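Putative hydrolase (Agrobacterium vitis, PDB 3LLC) probably hydrolyses acyl esters and thioesters, including removal of fatty acyl groups from modified proteins, as a serine hydrolase of the alpha/beta fold. Local coordinates at residues I89-L97 with M115-E126; E165-E173 with P182-M190. One frame throughout, in Å; residues are numbered along the deposited sequence.

Contact 1 (I89-L97 with M115-E126); sequences ISRWLEEAL and MGGWIALRLIQE. With EDO (1,2-ethanediol), chain C.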
loop_
_atom_site.group_PDB
_atom_site.type_symbol
_atom_site.label_atom_id
_atom_site.label_comp_id
_atom_site.label_asym_id
_atom_site.label_seq_id
_atom_site.Cartn_x
_atom_site.Cartn_y
_atom_site.Cartn_z
ATOM N N ILE A 89 1.685 -6.168 9.166
ATOM C CA ILE A 89 2.201 -6.102 7.817
ATOM C C ILE A 89 2.172 -7.502 7.161
ATOM O O ILE A 89 1.733 -7.612 5.994
ATOM C CB ILE A 89 3.602 -5.460 7.741
ATOM C CG1 ILE A 89 3.614 -4.017 8.304
ATOM C CG2 ILE A 89 4.113 -5.419 6.315
ATOM C CD1 ILE A 89 2.762 -3.064 7.551
ATOM N N SER A 90 2.624 -8.541 7.865
ATOM C CA SER A 90 2.592 -9.894 7.285
ATOM C C SER A 90 1.178 -10.335 6.850
ATOM O O SER A 90 1.001 -10.911 5.755
ATOM C CB SER A 90 3.198 -10.941 8.216
ATOM O OG SER A 90 4.597 -10.745 8.399
ATOM N N ARG A 91 0.171 -10.120 7.715
ATOM C CA ARG A 91 -1.210 -10.526 7.399
ATOM C C ARG A 91 -1.818 -9.718 6.251
ATOM O O ARG A 91 -2.536 -10.270 5.392
ATOM C CB ARG A 91 -2.132 -10.447 8.645
ATOM C CG ARG A 91 -1.943 -11.631 9.569
ATOM C CD ARG A 91 -2.577 -11.445 10.916
ATOM N NE ARG A 91 -4.026 -11.210 10.937
ATOM C CZ ARG A 91 -4.973 -12.154 10.916
ATOM N NH1 ARG A 91 -4.676 -13.448 10.789
ATOM N NH2 ARG A 91 -6.252 -11.793 11.008
ATOM N N TRP A 92 -1.531 -8.410 6.222
ATOM C CA TRP A 92 -2.078 -7.528 5.191
ATOM C C TRP A 92 -1.398 -7.775 3.833
ATOM O O TRP A 92 -2.052 -7.741 2.793
ATOM C CB TRP A 92 -1.974 -6.055 5.636
ATOM C CG TRP A 92 -2.924 -5.748 6.812
ATOM C CD1 TRP A 92 -4.148 -6.297 7.021
ATOM C CD2 TRP A 92 -2.727 -4.798 7.896
ATOM N NE1 TRP A 92 -4.735 -5.772 8.164
ATOM C CE2 TRP A 92 -3.892 -4.849 8.710
ATOM C CE3 TRP A 92 -1.695 -3.933 8.253
ATOM C CZ2 TRP A 92 -4.050 -4.044 9.857
ATOM C CZ3 TRP A 92 -1.841 -3.152 9.407
ATOM C CH2 TRP A 92 -3.002 -3.228 10.195
ATOM N N LEU A 93 -0.114 -8.122 3.864
ATOM C CA LEU A 93 0.585 -8.569 2.666
ATOM C C LEU A 93 -0.001 -9.887 2.153
ATOM O O LEU A 93 -0.203 -10.041 0.938
ATOM C CB LEU A 93 2.087 -8.742 2.959
ATOM C CG LEU A 93 2.929 -9.443 1.872
ATOM C CD1 LEU A 93 2.950 -8.601 0.544
ATOM C CD2 LEU A 93 4.403 -9.653 2.406
ATOM N N GLU A 94 -0.240 -10.841 3.052
ATOM C CA GLU A 94 -0.820 -12.115 2.689
ATOM C C GLU A 94 -2.159 -11.923 1.956
ATOM O O GLU A 94 -2.485 -12.634 0.989
ATOM C CB GLU A 94 -1.030 -12.974 3.939
ATOM C CG GLU A 94 -1.560 -14.367 3.650
ATOM C CD GLU A 94 -1.830 -15.215 4.902
ATOM O OE1 GLU A 94 -1.910 -14.674 6.040
ATOM O OE2 GLU A 94 -1.990 -16.444 4.732
ATOM N N GLU A 95 -2.933 -10.953 2.424
ATOM C CA GLU A 95 -4.227 -10.635 1.796
ATOM C C GLU A 95 -4.048 -10.034 0.369
ATOM O O GLU A 95 -4.741 -10.430 -0.578
ATOM C CB GLU A 95 -5.008 -9.679 2.723
ATOM C CG GLU A 95 -5.459 -10.354 4.032
ATOM C CD GLU A 95 -5.724 -9.370 5.202
ATOM O OE1 GLU A 95 -5.913 -8.173 4.900
ATOM O OE2 GLU A 95 -5.772 -9.839 6.375
ATOM N N ALA A 96 -3.132 -9.087 0.224
ATOM C CA ALA A 96 -2.835 -8.490 -1.058
ATOM C C ALA A 96 -2.435 -9.576 -2.067
ATOM O O ALA A 96 -2.960 -9.601 -3.187
ATOM C CB ALA A 96 -1.738 -7.373 -0.943
ATOM N N LEU A 97 -1.547 -10.483 -1.665
ATOM C CA LEU A 97 -1.107 -11.556 -2.559
ATOM C C LEU A 97 -2.273 -12.507 -2.902
ATOM O O LEU A 97 -2.402 -12.965 -4.054
ATOM C CB LEU A 97 0.085 -12.299 -1.932
ATOM C CG LEU A 97 0.774 -13.416 -2.718
ATOM C CD1 LEU A 97 1.158 -12.919 -4.109
ATOM C CD2 LEU A 97 2.011 -13.949 -1.964
HETATM N N MSE A 115 1.317 3.193 4.015
HETATM C CA MSE A 115 1.604 1.770 4.343
HETATM C C MSE A 115 1.487 0.877 3.094
HETATM O O MSE A 115 2.180 -0.131 2.984
HETATM C CB MSE A 115 0.681 1.251 5.453
HETATM C CG MSE A 115 0.789 -0.231 5.730
HETATM SE SE MSE A 115 -0.419 -0.879 7.100
HETATM C CE MSE A 115 -2.020 -1.111 6.066
ATOM N N GLY A 116 0.583 1.226 2.180
ATOM C CA GLY A 116 0.367 0.439 0.971
ATOM C C GLY A 116 1.608 0.400 0.066
ATOM O O GLY A 116 1.796 -0.544 -0.705
ATOM N N GLY A 117 2.449 1.437 0.147
ATOM C CA GLY A 117 3.758 1.468 -0.521
ATOM C C GLY A 117 4.742 0.457 0.030
ATOM O O GLY A 117 5.512 -0.165 -0.726
ATOM N N TRP A 118 4.709 0.254 1.351
ATOM C CA TRP A 118 5.521 -0.815 1.994
ATOM C C TRP A 118 5.038 -2.169 1.500
ATOM O O TRP A 118 5.843 -3.034 1.118
ATOM C CB TRP A 118 5.362 -0.735 3.538
ATOM C CG TRP A 118 6.284 -1.601 4.390
ATOM C CD1 TRP A 118 7.215 -2.492 3.974
ATOM C CD2 TRP A 118 6.356 -1.585 5.826
ATOM N NE1 TRP A 118 7.854 -3.060 5.070
ATOM C CE2 TRP A 118 7.336 -2.515 6.215
ATOM C CE3 TRP A 118 5.667 -0.884 6.819
ATOM C CZ2 TRP A 118 7.664 -2.752 7.560
ATOM C CZ3 TRP A 118 5.980 -1.115 8.139
ATOM C CH2 TRP A 118 6.970 -2.038 8.512
ATOM N N ILE A 119 3.722 -2.363 1.525
ATOM C CA ILE A 119 3.161 -3.650 1.112
ATOM C C ILE A 119 3.449 -3.894 -0.391
ATOM O O ILE A 119 3.787 -5.019 -0.766
ATOM C CB ILE A 119 1.656 -3.780 1.521
ATOM C CG1 ILE A 119 1.534 -3.736 3.058
ATOM C CG2 ILE A 119 1.016 -5.083 0.970
ATOM C CD1 ILE A 119 0.104 -3.631 3.566
ATOM N N ALA A 120 3.382 -2.852 -1.222
ATOM C CA ALA A 120 3.736 -2.983 -2.659
ATOM C C ALA A 120 5.161 -3.487 -2.864
ATOM O O ALA A 120 5.402 -4.378 -3.701
ATOM C CB ALA A 120 3.553 -1.635 -3.404
ATOM N N LEU A 121 6.104 -2.924 -2.100
ATOM C CA LEU A 121 7.537 -3.336 -2.181
ATOM C C LEU A 121 7.737 -4.792 -1.730
ATOM O O LEU A 121 8.460 -5.562 -2.387
ATOM C CB LEU A 121 8.395 -2.345 -1.359
ATOM C CG LEU A 121 8.474 -0.917 -1.904
ATOM C CD1 LEU A 121 8.972 0.131 -0.874
ATOM C CD2 LEU A 121 9.365 -0.943 -3.144
ATOM N N ARG A 122 7.081 -5.197 -0.634
ATOM C CA ARG A 122 7.106 -6.613 -0.204
ATOM C C ARG A 122 6.444 -7.538 -1.257
ATOM O O ARG A 122 6.918 -8.663 -1.504
ATOM C CB ARG A 122 6.415 -6.815 1.166
ATOM C CG ARG A 122 7.257 -6.281 2.376
ATOM C CD ARG A 122 8.468 -7.186 2.705
ATOM N NE ARG A 122 8.063 -8.533 3.074
ATOM C CZ ARG A 122 8.379 -9.651 2.421
ATOM N NH1 ARG A 122 9.171 -9.638 1.348
ATOM N NH2 ARG A 122 7.919 -10.800 2.862
ATOM N N LEU A 123 5.348 -7.075 -1.857
ATOM C CA LEU A 123 4.599 -7.900 -2.834
ATOM C C LEU A 123 5.465 -8.227 -4.027
ATOM O O LEU A 123 5.499 -9.379 -4.473
ATOM C CB LEU A 123 3.326 -7.153 -3.277
ATOM C CG LEU A 123 2.262 -7.793 -4.170
ATOM C CD1 LEU A 123 1.861 -9.117 -3.614
ATOM C CD2 LEU A 123 1.039 -6.853 -4.248
ATOM N N ILE A 124 6.191 -7.242 -4.540
ATOM C CA ILE A 124 7.087 -7.526 -5.692
ATOM C C ILE A 124 8.179 -8.537 -5.336
ATOM O O ILE A 124 8.492 -9.438 -6.139
ATOM C CB ILE A 124 7.626 -6.194 -6.366
ATOM C CG1 ILE A 124 8.311 -6.481 -7.702
ATOM C CG2 ILE A 124 8.631 -5.425 -5.489
ATOM C CD1 ILE A 124 7.339 -6.710 -8.802
ATOM N N GLN A 125 8.705 -8.449 -4.109
ATOM C CA GLN A 125 9.670 -9.439 -3.602
ATOM C C GLN A 125 9.086 -10.839 -3.532
ATOM O O GLN A 125 9.746 -11.804 -3.940
ATOM C CB GLN A 125 10.263 -9.038 -2.210
ATOM C CG GLN A 125 11.077 -7.745 -2.257
ATOM C CD GLN A 125 11.613 -7.311 -0.882
ATOM O OE1 GLN A 125 10.997 -7.589 0.169
ATOM N NE2 GLN A 125 12.794 -6.691 -0.884
ATOM N N GLU A 126 7.840 -10.960 -3.072
ATOM C CA GLU A 126 7.163 -12.270 -2.966
ATOM C C GLU A 126 6.914 -12.864 -4.359
ATOM O O GLU A 126 7.107 -14.050 -4.583
ATOM C CB GLU A 126 5.812 -12.158 -2.212
ATOM C CG GLU A 126 5.910 -11.770 -0.719
ATOM C CD GLU A 126 6.116 -12.967 0.235
ATOM O OE1 GLU A 126 5.120 -13.647 0.584
ATOM O OE2 GLU A 126 7.266 -13.191 0.681
HETATM C C1 EDO C . 16.812 -6.703 0.934
HETATM O O1 EDO C . 17.223 -6.101 2.160
HETATM C C2 EDO C . 15.924 -5.704 0.228
HETATM O O2 EDO C . 14.696 -5.687 0.910
#
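Helix 115-128, which leaves the probable nucleophile elbow of this alpha/beta hydrolase, packs here against helix 89-103, and Leu-93 is the knob that fits it, set among Ile-119, Arg-122, Leu-123 and Glu-126. With CG anti to the backbone N (chi1 170°), its two methyls reach across: CD1 lies 3.7 Å from the backbone N of Leu-123, while CD2 lies 3.7 Å from CB of Arg-122 and also meets the guanidinium. The short helix axes approach to 9.9 Å and cross at -64°. Toward the elbow, Ile-89 lies over one face of the Trp-118 indole in a CH-pi contact, CG1 standing 3.9 Å from the centroid of the six-membered ring. Its CD1 continues to the selenomethionine Met-115, whose SE comes 3.5 Å from CE3 of Trp-92, an oblique Met-aromatic contact. At the other end, Leu-97 CD1 meets Leu-123 CD1 at 3.9 Å. Arg-122, bent at chi2 and chi3, gives NH1 to Gln-125 OE1 (3.0 Å) nearly in the guanidinium plane; NE goes to Asn-196. No hydrogen bond joins segments 89-97 and 115-126, which implies that shape and dispersion hold them together; the indole N-H groups are satisfied outside the interface, Trp-92 by Ser-75 O and Trp-118 by Asn-196 O.

Contact 2 (E165-E173 with P182-M190); sequences ELAENGYFE and PNIFTRALM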
loop_
_atom_site.group_PDB
_atom_site.type_symbol
_atom_site.label_atom_id
_atom_site.label_comp_id
_atom_site.label_asym_id
_atom_site.label_seq_id
_atom_site.Cartn_x
_atom_site.Cartn_y
_atom_site.Cartn_z
ATOM N N GLU A 165 3.211 1.103 28.035
ATOM C CA GLU A 165 1.883 0.793 27.482
ATOM C C GLU A 165 1.976 -0.463 26.615
ATOM O O GLU A 165 1.160 -1.374 26.759
ATOM C CB GLU A 165 1.310 1.969 26.659
ATOM C CG GLU A 165 0.676 3.075 27.493
ATOM C CD GLU A 165 0.129 4.240 26.663
ATOM O OE1 GLU A 165 -0.322 4.076 25.498
ATOM O OE2 GLU A 165 0.144 5.359 27.203
ATOM N N LEU A 166 2.986 -0.497 25.734
ATOM C CA LEU A 166 3.228 -1.644 24.869
ATOM C C LEU A 166 3.407 -2.929 25.680
ATOM O O LEU A 166 2.913 -3.989 25.273
ATOM C CB LEU A 166 4.436 -1.403 23.938
ATOM C CG LEU A 166 4.158 -0.542 22.716
ATOM C CD1 LEU A 166 5.433 -0.086 22.011
ATOM C CD2 LEU A 166 3.258 -1.305 21.720
ATOM N N ALA A 167 4.075 -2.822 26.832
ATOM C CA ALA A 167 4.339 -3.978 27.701
ATOM C C ALA A 167 3.116 -4.392 28.526
ATOM O O ALA A 167 2.768 -5.572 28.551
ATOM C CB ALA A 167 5.552 -3.701 28.625
ATOM N N GLU A 168 2.470 -3.436 29.199
ATOM C CA GLU A 168 1.295 -3.718 30.026
ATOM C C GLU A 168 0.036 -4.105 29.230
ATOM O O GLU A 168 -0.667 -5.059 29.575
ATOM C CB GLU A 168 0.961 -2.500 30.892
ATOM N N ASN A 169 -0.246 -3.357 28.166
ATOM C CA ASN A 169 -1.519 -3.446 27.469
ATOM C C ASN A 169 -1.455 -4.061 26.071
ATOM O O ASN A 169 -2.488 -4.402 25.510
ATOM C CB ASN A 169 -2.120 -2.040 27.398
ATOM C CG ASN A 169 -2.311 -1.433 28.784
ATOM O OD1 ASN A 169 -2.642 -2.141 29.725
ATOM N ND2 ASN A 169 -2.060 -0.142 28.916
ATOM N N GLY A 170 -0.265 -4.159 25.483
ATOM C CA GLY A 170 -0.136 -4.702 24.130
ATOM C C GLY A 170 -0.328 -3.718 22.992
ATOM O O GLY A 170 -0.370 -4.119 21.828
ATOM N N TYR A 171 -0.437 -2.428 23.319
ATOM C CA TYR A 171 -0.587 -1.353 22.326
ATOM C C TYR A 171 -0.337 0.013 22.975
ATOM O O TYR A 171 -0.434 0.145 24.204
ATOM C CB TYR A 171 -1.990 -1.352 21.657
ATOM C CG TYR A 171 -3.123 -0.976 22.621
ATOM C CD1 TYR A 171 -3.712 -1.929 23.436
ATOM C CD2 TYR A 171 -3.584 0.339 22.701
ATOM C CE1 TYR A 171 -4.734 -1.597 24.342
ATOM C CE2 TYR A 171 -4.606 0.691 23.624
ATOM C CZ TYR A 171 -5.172 -0.286 24.419
ATOM O OH TYR A 171 -6.150 0.051 25.316
ATOM N N PHE A 172 -0.045 0.995 22.143
ATOM C CA PHE A 172 -0.006 2.388 22.575
ATOM C C PHE A 172 -0.835 3.246 21.611
ATOM O O PHE A 172 -1.091 2.850 20.475
ATOM C CB PHE A 172 1.443 2.931 22.727
ATOM C CG PHE A 172 2.102 3.285 21.451
ATOM C CD1 PHE A 172 2.817 2.336 20.756
ATOM C CD2 PHE A 172 2.047 4.579 20.943
ATOM C CE1 PHE A 172 3.432 2.652 19.570
ATOM C CE2 PHE A 172 2.654 4.890 19.766
ATOM C CZ PHE A 172 3.346 3.917 19.051
ATOM N N GLU A 173 -1.249 4.413 22.101
ATOM C CA GLU A 173 -2.125 5.347 21.392
ATOM C C GLU A 173 -1.423 6.664 21.128
ATOM O O GLU A 173 -0.591 7.098 21.911
ATOM C CB GLU A 173 -3.371 5.651 22.246
ATOM C CG GLU A 173 -4.289 4.473 22.445
ATOM C CD GLU A 173 -5.589 4.844 23.166
ATOM O OE1 GLU A 173 -5.563 5.750 24.028
ATOM O OE2 GLU A 173 -6.634 4.217 22.874
ATOM N N PRO A 182 -8.243 8.050 18.232
ATOM C CA PRO A 182 -6.768 8.111 18.099
ATOM C C PRO A 182 -6.162 6.883 17.413
ATOM O O PRO A 182 -6.771 5.806 17.411
ATOM C CB PRO A 182 -6.278 8.223 19.555
ATOM C CG PRO A 182 -7.354 7.605 20.370
ATOM C CD PRO A 182 -8.655 7.866 19.642
ATOM N N ASN A 183 -5.001 7.071 16.791
ATOM C CA ASN A 183 -4.226 5.962 16.242
ATOM C C ASN A 183 -3.793 5.025 17.344
ATOM O O ASN A 183 -3.351 5.473 18.402
ATOM C CB ASN A 183 -2.957 6.465 15.562
ATOM C CG ASN A 183 -3.223 7.164 14.266
ATOM O OD1 ASN A 183 -4.122 6.786 13.524
ATOM N ND2 ASN A 183 -2.424 8.188 13.969
ATOM N N ILE A 184 -3.970 3.731 17.120
ATOM C CA ILE A 184 -3.388 2.740 17.986
ATOM C C ILE A 184 -2.355 1.927 17.172
ATOM O O ILE A 184 -2.524 1.712 15.972
ATOM C CB ILE A 184 -4.440 1.915 18.723
ATOM C CG1 ILE A 184 -4.810 0.647 17.996
ATOM C CG2 ILE A 184 -5.702 2.768 19.097
ATOM C CD1 ILE A 184 -4.280 -0.534 18.717
ATOM N N PHE A 185 -1.274 1.543 17.830
ATOM C CA PHE A 185 -0.233 0.712 17.224
ATOM C C PHE A 185 0.034 -0.448 18.211
ATOM O O PHE A 185 0.330 -0.216 19.387
ATOM C CB PHE A 185 1.040 1.525 17.004
ATOM C CG PHE A 185 0.884 2.685 16.058
ATOM C CD1 PHE A 185 0.850 2.490 14.696
ATOM C CD2 PHE A 185 0.771 3.985 16.554
ATOM C CE1 PHE A 185 0.706 3.559 13.810
ATOM C CE2 PHE A 185 0.638 5.063 15.677
ATOM C CZ PHE A 185 0.602 4.856 14.326
ATOM N N THR A 186 -0.154 -1.691 17.754
ATOM C CA THR A 186 -0.021 -2.857 18.620
ATOM C C THR A 186 1.450 -3.336 18.705
ATOM O O THR A 186 2.255 -3.081 17.777
ATOM C CB THR A 186 -0.880 -4.046 18.146
ATOM O OG1 THR A 186 -0.412 -4.481 16.875
ATOM C CG2 THR A 186 -2.419 -3.682 18.013
ATOM N N ARG A 187 1.743 -4.012 19.805
ATOM C CA ARG A 187 3.036 -4.668 20.005
ATOM C C ARG A 187 3.294 -5.635 18.837
ATOM O O ARG A 187 4.388 -5.647 18.290
ATOM C CB ARG A 187 3.070 -5.407 21.340
ATOM C CG ARG A 187 4.436 -6.033 21.690
ATOM C CD ARG A 187 4.423 -6.752 23.051
ATOM N NE ARG A 187 5.383 -7.851 23.091
ATOM C CZ ARG A 187 5.600 -8.630 24.146
ATOM N NH1 ARG A 187 4.928 -8.444 25.276
ATOM N NH2 ARG A 187 6.494 -9.605 24.064
ATOM N N ALA A 188 2.284 -6.410 18.452
ATOM C CA ALA A 188 2.400 -7.353 17.302
ATOM C C ALA A 188 2.778 -6.676 15.986
ATOM O O ALA A 188 3.665 -7.157 15.262
ATOM C CB ALA A 188 1.114 -8.227 17.148
ATOM N N LEU A 189 2.153 -5.538 15.674
ATOM C CA LEU A 189 2.537 -4.749 14.512
ATOM C C LEU A 189 3.995 -4.291 14.573
ATOM O O LEU A 189 4.704 -4.362 13.562
ATOM C CB LEU A 189 1.620 -3.507 14.339
ATOM C CG LEU A 189 1.928 -2.605 13.159
ATOM C CD1 LEU A 189 1.136 -3.013 11.911
ATOM C CD2 LEU A 189 1.683 -1.095 13.469
HETATM N N MSE A 190 4.429 -3.758 15.710
HETATM C CA MSE A 190 5.807 -3.259 15.835
HETATM C C MSE A 190 6.829 -4.429 15.661
HETATM O O MSE A 190 7.816 -4.270 14.959
HETATM C CB MSE A 190 6.053 -2.586 17.202
HETATM C CG MSE A 190 5.154 -1.328 17.493
HETATM SE SE MSE A 190 5.476 0.123 16.394
HETATM C CE MSE A 190 7.318 0.425 16.914
HETATM O O HOH W 1 -0.179 -6.883 20.058
#
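Pro-182 comes at the start of the returning segment 182-190 of a beta hairpin, its CG 4.3 Å from OE2 of Glu-173 on the outgoing strand 171-174. The amide end of Asn-183 leads off from the first strand, and OD1 takes a hydrogen bond from Arg-47, but its carbonyl O faces the CA of Glu-173 in a CA-H...O contact. Ile-184 forms a non-hydrogen-bonded pair with Glu-173 and divides its branches: CG2 meets Glu-173 CG at 4.0 Å, and CD1 reaches Tyr-171 CB at 3.8 Å. Phe-185 is the hydrogen-bonded partner of Phe-172, and two bonds of 3.0 Å run between them, Phe-172 N to Phe-185 O and Phe-185 N to Phe-172 O. Their rings lie together on the face opposite Ile-184 and Tyr-171, at an oblique 34°, with Phe-172 CZ 3.6 Å from Phe-185 CD2. Phe-172 holds CG between its backbone N and carbonyl carbon (chi1 78°), which brings the far end of its ring over to Phe-185.

Thr-186 pairs with Tyr-171 and ends the strand as N-cap of helix 187-195, its OG1 accepting from Leu-189 N at 3.0 Å. Next, Arg-187 N gives a nearly straight bond (175°) to Gly-170 O, reaching it from above the carbonyl plane. Leu-166 CD2 approaches that same N to 3.6 Å, while the extended arginine turns NE to Glu-191. A water bridges Gly-170 O and Ala-188 N. Gly-170, with positive phi, lets the chain leave helix 160-169 for the strand. Gly-170 O thus links the turn after that helix to the first turn of helix 187-195, directly and through water; the Phe-172/Phe-185 bonds pair the strands, and the two phenylalanines pack on one face, with Ile-154.

Contact 1 lies in the buried alpha/beta hydrolase core and contact 2 at the surface: the centre of contact 1 is about 7 Å, and that of contact 2 about 21 Å, from the centre of the chain, and the two centres are about 21 Å apart. They nevertheless touch through Leu-189, which follows the hairpin of contact 2: its CD1 reaches CZ3 of Trp-92 at 3.9 Å and the backbone N of Ile-89 at 4.2 Å. Met-115 follows Ser-114, the probable nucleophile of a triad with His-247 and Asp-217. Tetraethylene glycol, probably from the crystallisation liquor, comes about 3 Å from the Met-115 side chain; a tetraethylene glycol also lies about 4 Å from that of Phe-185.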